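Local coordinates for protein glutamine cyclotransferase (PDB 3MBR) that probably converts N-terminal glutamine of peptides and proteins to pyroglutamate, as a calcium-binding glutaminyl cyclase with a five-bladed beta-propeller fold, at residues 219-222 and 227-230; 125-130 and 134-139; 34-39 and 77-82; 165-170 and 199-204. The protein carries 1 engineered substitution. One frame throughout, in Å; residues are numbered along the deposited sequence.

Interaction 1. Residues 219-222 and 227-230; sequences FVTG and MLYE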
# COMPACT_ATOMS: atom_id res chain seq x y z
N PHE A 219 -10.22 2.36 -0.96
CA PHE A 219 -9.82 3.11 -2.13
C PHE A 219 -8.61 2.44 -2.80
O PHE A 219 -7.70 1.95 -2.12
CB PHE A 219 -9.35 4.51 -1.68
CG PHE A 219 -10.43 5.30 -0.97
CD1 PHE A 219 -11.53 5.82 -1.65
CD2 PHE A 219 -10.32 5.50 0.40
CE1 PHE A 219 -12.48 6.58 -0.96
CE2 PHE A 219 -11.27 6.22 1.06
CZ PHE A 219 -12.35 6.75 0.39
N VAL A 220 -8.58 2.49 -4.14
CA VAL A 220 -7.44 1.99 -4.86
C VAL A 220 -6.98 2.97 -5.95
O VAL A 220 -7.84 3.62 -6.60
CB VAL A 220 -7.69 0.58 -5.51
CG1 VAL A 220 -8.03 -0.44 -4.46
CG2 VAL A 220 -8.80 0.60 -6.50
N THR A 221 -5.69 3.10 -6.16
CA THR A 221 -5.20 3.84 -7.31
C THR A 221 -3.83 3.29 -7.69
O THR A 221 -3.39 2.27 -7.14
CB THR A 221 -5.14 5.35 -7.05
OG1 THR A 221 -4.98 6.05 -8.31
CG2 THR A 221 -4.06 5.81 -6.08
N GLY A 222 -3.18 3.88 -8.68
CA GLY A 222 -1.88 3.36 -9.12
C GLY A 222 -1.10 4.40 -9.88
O GLY A 222 -1.52 5.59 -9.98
N MET A 227 -7.57 8.32 -12.13
CA MET A 227 -8.61 8.23 -11.13
C MET A 227 -8.17 7.38 -9.97
O MET A 227 -7.26 6.57 -10.04
CB MET A 227 -9.88 7.57 -11.72
CG MET A 227 -10.55 8.43 -12.84
SD MET A 227 -12.03 7.79 -13.51
CE MET A 227 -11.34 6.79 -14.85
N LEU A 228 -8.85 7.64 -8.88
CA LEU A 228 -8.79 6.86 -7.66
C LEU A 228 -10.20 6.30 -7.47
O LEU A 228 -11.17 7.06 -7.61
CB LEU A 228 -8.26 7.72 -6.48
CG LEU A 228 -8.31 7.11 -5.07
CD1 LEU A 228 -7.15 7.50 -4.30
CD2 LEU A 228 -9.64 7.45 -4.44
N TYR A 229 -10.31 5.04 -7.14
CA TYR A 229 -11.65 4.39 -7.05
C TYR A 229 -11.98 4.00 -5.64
O TYR A 229 -11.17 3.42 -4.94
CB TYR A 229 -11.68 3.11 -7.85
CG TYR A 229 -11.43 3.33 -9.32
CD1 TYR A 229 -10.12 3.27 -9.84
CD2 TYR A 229 -12.46 3.57 -10.19
CE1 TYR A 229 -9.88 3.47 -11.17
CE2 TYR A 229 -12.21 3.74 -11.55
CZ TYR A 229 -10.90 3.75 -12.03
OH TYR A 229 -10.68 3.89 -13.37
N GLU A 230 -13.20 4.32 -5.20
CA GLU A 230 -13.76 3.70 -3.98
C GLU A 230 -14.49 2.47 -4.46
O GLU A 230 -15.34 2.55 -5.34
CB GLU A 230 -14.76 4.69 -3.31
CG GLU A 230 -15.39 4.12 -2.05
CD GLU A 230 -16.33 5.11 -1.38
OE1 GLU A 230 -17.09 4.64 -0.52
OE2 GLU A 230 -16.28 6.31 -1.71
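This antiparallel hairpin lies in the middle of the propeller blade that joins the two ends of the chain. Val220 and Tyr229 form a hydrogen-bonded pair, with Val220 N to Tyr229 O and Tyr229 N to Val220 O both at 2.9 Å. Phe219 and Glu230 are the next pair, of the non-hydrogen-bonded kind. Their side chains run side by side in the same direction. Phe219 CE1 lies 3.8 Å from Glu230 CB, and the ring and carboxylate planes are 68° apart. The carboxylate itself is held by Tyr15 and Arg232. Phe219 CD1 also meets Leu228 CD2 at 3.7 Å. The other methyl, Leu228 CD1, packs on Thr221 CG2 at 3.9 Å. Thr221 OG1 is directed to the neighbouring strand by a chi1 of -165°, which sets it opposite the main-chain nitrogen. Thr221 OG1 donates to Met227 O over 2.9 Å, tilted 33° from the carbonyl plane. The opposite sheet face carries Val220 CG2 against Tyr229 CB at 4.1 Å. Strand 9-16, from the start of the chain, pairs with strand 227-233. N- and C-terminal strands sharing one blade in this way are the "velcro" closure of beta-propellers.

Interaction 2. Residues 125-130 and 134-139; sequences VIRKLD and LQQVGS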
# COMPACT_ATOMS: atom_id res chain seq x y z
N VAL A 125 7.37 -13.55 2.50
CA VAL A 125 7.35 -13.48 3.99
C VAL A 125 7.11 -12.00 4.40
O VAL A 125 8.00 -11.14 4.20
CB VAL A 125 8.68 -13.97 4.54
CG1 VAL A 125 8.74 -13.78 6.05
CG2 VAL A 125 8.87 -15.40 4.15
N ILE A 126 5.92 -11.71 4.90
CA ILE A 126 5.63 -10.38 5.48
C ILE A 126 6.19 -10.28 6.93
O ILE A 126 5.96 -11.18 7.78
CB ILE A 126 4.12 -10.20 5.57
CG1 ILE A 126 3.46 -10.23 4.18
CG2 ILE A 126 3.71 -8.93 6.34
CD1 ILE A 126 2.08 -10.26 4.24
N ARG A 127 6.92 -9.20 7.16
CA ARG A 127 7.54 -8.95 8.49
C ARG A 127 6.53 -8.20 9.38
O ARG A 127 5.91 -7.22 8.99
CB ARG A 127 8.80 -8.13 8.33
CG ARG A 127 9.81 -8.63 7.24
CD ARG A 127 11.00 -7.64 7.07
NE ARG A 127 11.90 -7.94 5.93
CZ ARG A 127 12.99 -7.25 5.56
NH1 ARG A 127 13.49 -6.23 6.27
NH2 ARG A 127 13.67 -7.63 4.44
N LYS A 128 6.46 -8.63 10.64
CA LYS A 128 5.62 -7.92 11.63
C LYS A 128 6.59 -7.13 12.53
O LYS A 128 7.51 -7.71 13.12
CB LYS A 128 4.82 -8.95 12.39
CG LYS A 128 3.73 -8.46 13.31
CD LYS A 128 2.97 -9.74 13.88
CE LYS A 128 1.75 -9.43 14.70
NZ LYS A 128 1.38 -10.60 15.64
N LEU A 129 6.38 -5.81 12.61
CA LEU A 129 7.35 -4.94 13.28
C LEU A 129 6.75 -4.25 14.47
O LEU A 129 5.56 -3.89 14.47
CB LEU A 129 7.83 -3.85 12.30
CG LEU A 129 8.34 -4.28 10.90
CD1 LEU A 129 8.75 -3.01 10.10
CD2 LEU A 129 9.50 -5.24 10.99
N ASP A 130 7.58 -4.05 15.51
CA ASP A 130 7.17 -3.25 16.58
C ASP A 130 7.12 -1.76 16.13
O ASP A 130 8.12 -1.29 15.61
CB ASP A 130 8.25 -3.43 17.72
CG ASP A 130 7.96 -2.53 18.88
OD1 ASP A 130 8.82 -1.68 19.20
OD2 ASP A 130 6.84 -2.69 19.45
N LEU A 134 10.67 -0.33 15.50
CA LEU A 134 10.88 -0.92 14.19
C LEU A 134 11.56 -2.23 14.16
O LEU A 134 11.86 -2.75 13.08
CB LEU A 134 11.47 0.05 13.18
CG LEU A 134 10.37 1.15 13.13
CD1 LEU A 134 10.76 2.52 13.35
CD2 LEU A 134 9.26 0.96 12.23
N GLN A 135 11.72 -2.85 15.32
CA GLN A 135 12.33 -4.18 15.34
C GLN A 135 11.35 -5.24 14.86
O GLN A 135 10.14 -5.13 15.14
CB GLN A 135 12.73 -4.53 16.79
CG GLN A 135 13.82 -3.61 17.26
CD GLN A 135 14.10 -3.92 18.77
OE1 GLN A 135 13.82 -5.05 19.24
NE2 GLN A 135 14.61 -2.96 19.50
N GLN A 136 11.84 -6.24 14.13
CA GLN A 136 10.98 -7.32 13.73
C GLN A 136 10.61 -8.25 14.89
O GLN A 136 11.49 -8.76 15.61
CB GLN A 136 11.60 -8.10 12.58
CG GLN A 136 10.70 -9.29 12.13
CD GLN A 136 11.13 -9.86 10.79
OE1 GLN A 136 12.04 -9.32 10.14
NE2 GLN A 136 10.48 -10.94 10.37
N VAL A 137 9.33 -8.51 15.09
CA VAL A 137 8.85 -9.38 16.18
C VAL A 137 8.07 -10.61 15.71
O VAL A 137 7.75 -11.49 16.50
CB VAL A 137 8.01 -8.56 17.23
CG1 VAL A 137 8.90 -7.46 17.85
CG2 VAL A 137 6.80 -7.93 16.62
N GLY A 138 7.88 -10.74 14.42
CA GLY A 138 7.16 -11.90 13.91
C GLY A 138 7.12 -11.87 12.40
O GLY A 138 7.77 -11.05 11.79
N SER A 139 6.48 -12.89 11.83
CA SER A 139 6.24 -12.89 10.38
C SER A 139 5.03 -13.69 9.98
O SER A 139 4.46 -14.42 10.78
CB SER A 139 7.48 -13.39 9.66
OG SER A 139 7.82 -14.69 10.10
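Backbone hydrogen bonds carry most of this hairpin, and Lys128 is their centre. Lys128 O accepts from Val137 N at 2.8 Å and, weakly, from Gly138 N at 3.3 Å. Two residues therefore face one, which is a classic beta bulge. Beyond it, Asp130 N donates to Gln135 O at 2.8 Å, and Leu134 N makes a weak bond to Asp130 O near the turn. Before it, Lys128 N donates to Gly138 O at 3.0 Å. Gln136 NE2 reaches that same oxygen over 3.1 Å, from the opposite face of the carbonyl plane. Side-chain packing accompanies these bonds. Gln136 extends across Arg127 at about a right angle, with CG anti to the backbone N (chi1 179°). Its amide rests on the aliphatic part of Arg127, with Gln136 OE1 3.7 Å from Arg127 CD. The amide and guanidinium planes are 8° apart but do not stack. The guanidinium itself is tied to Asp121 and Pro104 O. Further along, Leu129 CD2 touches Gln136 CA at 3.7 Å. The contact joins strand 125-129 to strand 136-144. Two donors grip each of Gly138 O and Lys128 O, the Gly138 N bond being weak, and this ties the Gln136 side chain and the bulge into the backbone bonding.

Interaction 3. Residues 34-39 and 77-82; sequences YESTGE and LIQLTW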
# COMPACT_ATOMS: atom_id res chain seq x y z
N TYR A 34 -2.89 9.91 2.12
CA TYR A 34 -1.45 10.18 2.14
C TYR A 34 -0.90 9.21 1.12
O TYR A 34 -1.25 8.00 1.12
CB TYR A 34 -0.90 9.86 3.54
CG TYR A 34 -1.31 10.91 4.52
CD1 TYR A 34 -2.58 10.86 5.10
CD2 TYR A 34 -0.46 12.01 4.81
CE1 TYR A 34 -3.03 11.82 5.99
CE2 TYR A 34 -0.91 13.00 5.78
CZ TYR A 34 -2.18 12.89 6.34
OH TYR A 34 -2.60 13.87 7.23
N GLU A 35 -0.05 9.72 0.25
CA GLU A 35 0.42 8.96 -0.89
C GLU A 35 1.92 9.11 -1.09
O GLU A 35 2.40 10.27 -1.10
CB GLU A 35 -0.28 9.47 -2.15
CG GLU A 35 -0.01 8.61 -3.38
CD GLU A 35 -0.88 9.07 -4.57
OE1 GLU A 35 -1.63 10.08 -4.47
OE2 GLU A 35 -0.82 8.38 -5.61
N SER A 36 2.69 8.04 -1.19
CA SER A 36 4.14 8.05 -1.46
C SER A 36 4.29 8.08 -2.98
O SER A 36 3.53 7.38 -3.68
CB SER A 36 4.64 6.58 -0.89
OG SER A 36 6.06 6.69 -1.10
N THR A 37 5.19 8.84 -3.53
CA THR A 37 5.42 8.83 -4.99
C THR A 37 6.88 8.61 -5.18
O THR A 37 7.69 9.28 -4.54
CB THR A 37 4.83 10.06 -5.68
OG1 THR A 37 5.42 11.28 -5.23
CG2 THR A 37 3.36 10.19 -5.46
N GLY A 38 7.23 7.70 -6.11
CA GLY A 38 8.51 7.05 -6.15
C GLY A 38 9.21 7.44 -7.36
O GLY A 38 8.76 7.19 -8.45
N GLU A 39 10.34 8.09 -7.15
CA GLU A 39 11.39 8.12 -8.18
C GLU A 39 12.67 8.52 -7.46
O GLU A 39 12.65 9.39 -6.61
CB GLU A 39 11.09 9.07 -9.36
CG GLU A 39 12.13 8.84 -10.48
CD GLU A 39 11.73 9.38 -11.84
OE1 GLU A 39 12.67 9.57 -12.67
OE2 GLU A 39 10.49 9.61 -12.09
N LEU A 77 4.33 9.23 10.54
CA LEU A 77 4.24 8.60 9.22
C LEU A 77 5.52 7.86 8.98
O LEU A 77 6.61 8.43 9.08
CB LEU A 77 3.94 9.64 8.14
CG LEU A 77 3.57 9.13 6.78
CD1 LEU A 77 2.90 10.26 6.06
CD2 LEU A 77 4.74 8.66 6.00
N ILE A 78 5.42 6.57 8.77
CA ILE A 78 6.65 5.71 8.59
C ILE A 78 6.76 5.34 7.13
O ILE A 78 5.76 4.94 6.54
CB ILE A 78 6.52 4.46 9.54
CG1 ILE A 78 6.37 4.94 10.99
CG2 ILE A 78 7.71 3.55 9.34
CD1 ILE A 78 6.01 3.95 11.98
N GLN A 79 7.97 5.45 6.59
CA GLN A 79 8.15 5.17 5.17
C GLN A 79 9.36 4.30 4.93
O GLN A 79 10.41 4.48 5.57
CB GLN A 79 8.35 6.51 4.46
CG GLN A 79 8.50 6.34 2.91
CD GLN A 79 8.60 7.61 2.17
OE1 GLN A 79 9.19 8.58 2.63
NE2 GLN A 79 8.02 7.64 0.97
N LEU A 80 9.29 3.39 3.95
CA LEU A 80 10.41 2.58 3.48
C LEU A 80 11.04 3.22 2.27
O LEU A 80 10.50 4.17 1.69
CB LEU A 80 9.97 1.14 3.14
CG LEU A 80 9.16 0.44 4.21
CD1 LEU A 80 8.63 -0.89 3.63
CD2 LEU A 80 10.03 0.20 5.43
N THR A 81 12.24 2.74 1.91
CA THR A 81 12.81 3.16 0.65
C THR A 81 13.02 1.93 -0.20
O THR A 81 13.14 0.79 0.31
CB THR A 81 14.17 3.85 0.83
OG1 THR A 81 15.08 2.97 1.52
CG2 THR A 81 14.06 5.19 1.53
N TRP A 82 13.10 2.12 -1.48
CA TRP A 82 13.24 0.92 -2.31
C TRP A 82 14.53 0.08 -2.06
O TRP A 82 14.51 -1.11 -1.58
CB TRP A 82 13.09 1.34 -3.74
CG TRP A 82 13.16 0.19 -4.74
CD1 TRP A 82 12.85 -1.16 -4.53
CD2 TRP A 82 13.63 0.29 -6.09
NE1 TRP A 82 13.09 -1.87 -5.69
CE2 TRP A 82 13.56 -1.00 -6.65
CE3 TRP A 82 14.09 1.37 -6.87
CZ2 TRP A 82 13.95 -1.25 -7.98
CZ3 TRP A 82 14.48 1.12 -8.18
CH2 TRP A 82 14.41 -0.19 -8.72
O HOH W 1 8.15 8.75 -1.76
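Tyr34 and Ser36 face Leu77 and Gln79 across the gap between two sheets, with CA atoms 9.2 Å apart for Tyr34 and Leu77 and 8.3 Å for Ser36 and Gln79, a spacing bridged by side chains and one water. The strands are 32-37 and 76-81. Each is second in its own four-stranded antiparallel sheet, so the contact lies between successive blades of the propeller. All four side chains are buried. The apolar half is a single touch. Leu77 CD1 reaches Tyr34 CD2 at 4.0 Å, meeting the ring obliquely. Phe27 meets the same Tyr34 ring with its plane only about 15° from it.

The polar half is more elaborate. Gln79 is extended, with CG anti to the backbone N (chi1 -178°), and this carries its amide across to the other blade. Gln79 NE2 makes a weak hydrogen bond to Ser36 OG, 3.0 Å long and bent to 128°. It also donates to a water at 2.9 Å. That water donates in turn to Thr37 O, again at 2.9 Å, and so links the amide to the backbone of strand 32-37. At the other end of the amide, Gln79 OE1 is hydrogen-bonded to Tyr90 OH. Ser36 OG has its stronger partner in Ala68 O, at the start of the first strand of the next blade. The amide is thus engaged at both ends, which should fix its rotation. The direct bond between the blades is weak, and the buried amide and hydroxyl rely also on the water, Tyr90 and Ala68 O.

Interaction 4. Residues 165-170 and 199-204; sequences NVWLTS and TDSTND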
# COMPACT_ATOMS: atom_id res chain seq x y z
N ASN A 165 -1.57 -6.20 -2.81
CA ASN A 165 -1.58 -6.22 -4.28
C ASN A 165 -0.52 -7.12 -4.86
O ASN A 165 0.63 -7.09 -4.38
CB ASN A 165 -1.32 -4.81 -4.82
CG ASN A 165 -1.63 -4.69 -6.29
OD1 ASN A 165 -2.79 -4.88 -6.70
ND2 ASN A 165 -0.63 -4.34 -7.11
N VAL A 166 -0.89 -7.90 -5.88
CA VAL A 166 -0.02 -8.80 -6.62
C VAL A 166 -0.02 -8.18 -8.10
O VAL A 166 -0.90 -8.45 -9.02
CB VAL A 166 -0.71 -10.18 -6.76
CG1 VAL A 166 0.28 -11.08 -7.30
CG2 VAL A 166 -1.23 -10.70 -5.39
N TRP A 167 0.87 -7.28 -8.32
CA TRP A 167 0.87 -6.57 -9.57
C TRP A 167 1.05 -7.41 -10.75
O TRP A 167 0.65 -6.99 -11.81
CB TRP A 167 1.97 -5.46 -9.59
CG TRP A 167 3.47 -6.00 -9.61
CD1 TRP A 167 4.32 -6.35 -8.52
CD2 TRP A 167 4.28 -6.18 -10.81
NE1 TRP A 167 5.60 -6.72 -9.01
CE2 TRP A 167 5.57 -6.67 -10.40
CE3 TRP A 167 4.00 -6.05 -12.20
CZ2 TRP A 167 6.57 -6.94 -11.33
CZ3 TRP A 167 5.06 -6.31 -13.14
CH2 TRP A 167 6.25 -6.74 -12.71
N LEU A 168 1.74 -8.55 -10.64
CA LEU A 168 1.94 -9.23 -11.87
C LEU A 168 0.70 -10.02 -12.28
O LEU A 168 0.63 -10.45 -13.44
CB LEU A 168 3.25 -10.00 -11.97
CG LEU A 168 3.37 -10.96 -10.92
CD1 LEU A 168 2.81 -12.16 -11.55
CD2 LEU A 168 4.97 -11.00 -10.62
N THR A 169 -0.28 -10.12 -11.39
CA THR A 169 -1.52 -10.76 -11.84
C THR A 169 -2.72 -9.79 -11.81
O THR A 169 -3.82 -10.22 -12.25
CB THR A 169 -1.94 -11.96 -10.96
OG1 THR A 169 -3.25 -12.36 -11.37
CG2 THR A 169 -2.10 -11.53 -9.61
N SER A 170 -2.49 -8.51 -11.43
CA SER A 170 -3.60 -7.45 -11.28
C SER A 170 -4.74 -7.69 -10.13
O SER A 170 -5.84 -7.04 -9.95
CB SER A 170 -4.22 -7.17 -12.68
OG SER A 170 -3.15 -6.71 -13.54
N THR A 199 3.99 -4.84 -19.31
CA THR A 199 3.92 -3.97 -18.11
C THR A 199 5.01 -4.37 -17.16
O THR A 199 5.12 -5.54 -16.87
CB THR A 199 2.53 -4.20 -17.40
OG1 THR A 199 1.53 -3.70 -18.30
CG2 THR A 199 2.40 -3.46 -16.08
N ASP A 200 5.86 -3.48 -16.70
CA ASP A 200 6.75 -3.79 -15.55
C ASP A 200 6.33 -3.02 -14.31
O ASP A 200 5.31 -2.27 -14.34
CB ASP A 200 8.22 -3.64 -15.92
CG ASP A 200 8.57 -2.25 -16.27
OD1 ASP A 200 9.37 -2.07 -17.21
OD2 ASP A 200 8.08 -1.39 -15.52
N SER A 201 7.02 -3.20 -13.17
CA SER A 201 6.49 -2.71 -11.93
C SER A 201 6.63 -1.19 -11.83
O SER A 201 6.13 -0.59 -10.91
CB SER A 201 7.11 -3.36 -10.67
OG SER A 201 8.49 -3.08 -10.68
N THR A 202 7.28 -0.59 -12.81
CA THR A 202 7.37 0.86 -12.90
C THR A 202 6.29 1.50 -13.75
O THR A 202 6.20 2.76 -13.77
CB THR A 202 8.76 1.27 -13.47
OG1 THR A 202 8.75 1.19 -14.92
CG2 THR A 202 9.95 0.44 -12.89
N ASN A 203 5.49 0.69 -14.49
CA ASN A 203 4.47 1.15 -15.49
C ASN A 203 3.19 1.53 -14.69
O ASN A 203 3.29 1.62 -13.50
CB ASN A 203 4.20 0.08 -16.58
CG ASN A 203 5.29 0.05 -17.61
OD1 ASN A 203 5.68 -1.02 -18.07
ND2 ASN A 203 5.82 1.24 -18.00
N ASP A 204 1.99 1.60 -15.30
CA ASP A 204 0.83 2.14 -14.52
C ASP A 204 0.09 1.09 -13.66
O ASP A 204 -1.14 0.82 -13.86
CB ASP A 204 -0.13 2.92 -15.48
CG ASP A 204 0.53 4.10 -16.22
OD1 ASP A 204 -0.20 4.81 -17.00
OD2 ASP A 204 1.76 4.33 -16.06
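The indole of Trp167 is covered across this contact by Ser201 on one face, while Leu168 CB lies over the opposite face, 4.0 Å above the plane. Ser201 CB makes a CH-pi contact, 3.8 Å from the centroid of the Trp167 six-membered ring and 18° off its normal. The closest ring atoms to Ser201 CB are Trp167 CE2 and CZ2, both at 3.7 Å, so it is offset toward the rim. Ser201 N lies over the same face, 3.7 Å from Trp167 CH2. At the edge, in the ring plane, Thr199 O comes to 3.8 Å from Trp167 CZ3. Trp167 CG sits between the backbone N and the carbonyl carbon (chi1 69°), and this points the indole at the 199-204 loop. Trp167 NE1 is hydrogen-bonded to Asn151 OD1.

Trp167 belongs to the turn between strands 161-166 and 171-175 of one propeller blade. The residues it meets lie in the long connection from that blade to strand 206-212 of the closing blade. The connection is shaped here by a type I beta turn from Asp200 to Asn203. An Asx turn overlaps it, in which Asp200 OD2 accepts from Thr202 N at 2.9 Å. The same oxygen takes Thr202 OG1 on its syn lone pair, at 2.7 Å. Asp200 N donates to Asn203 OD1 over 2.8 Å.

Along the chain the four contacts follow one another, with no nesting or crossing. Interaction 3 comes first and closes a 37-residue loop, bringing two successive blades together. Interaction 2 closes a short three-residue turn within a later blade. Interaction 4 spans 28 residues and ties a blade's turn to the connection leading out of that blade. Interaction 1 is last, a hairpin with four residues between its strands, in the blade completed by the N-terminal strand. Interaction 3 touches two of the others: Glu35 OE2 packs on Thr221 CG2 of interaction 1, and Ile78 CG2 on Leu134 CD2 of interaction 2. Interactions 1 and 2 lie on opposite sides of the chain's centre, their own centres about 28 Å apart.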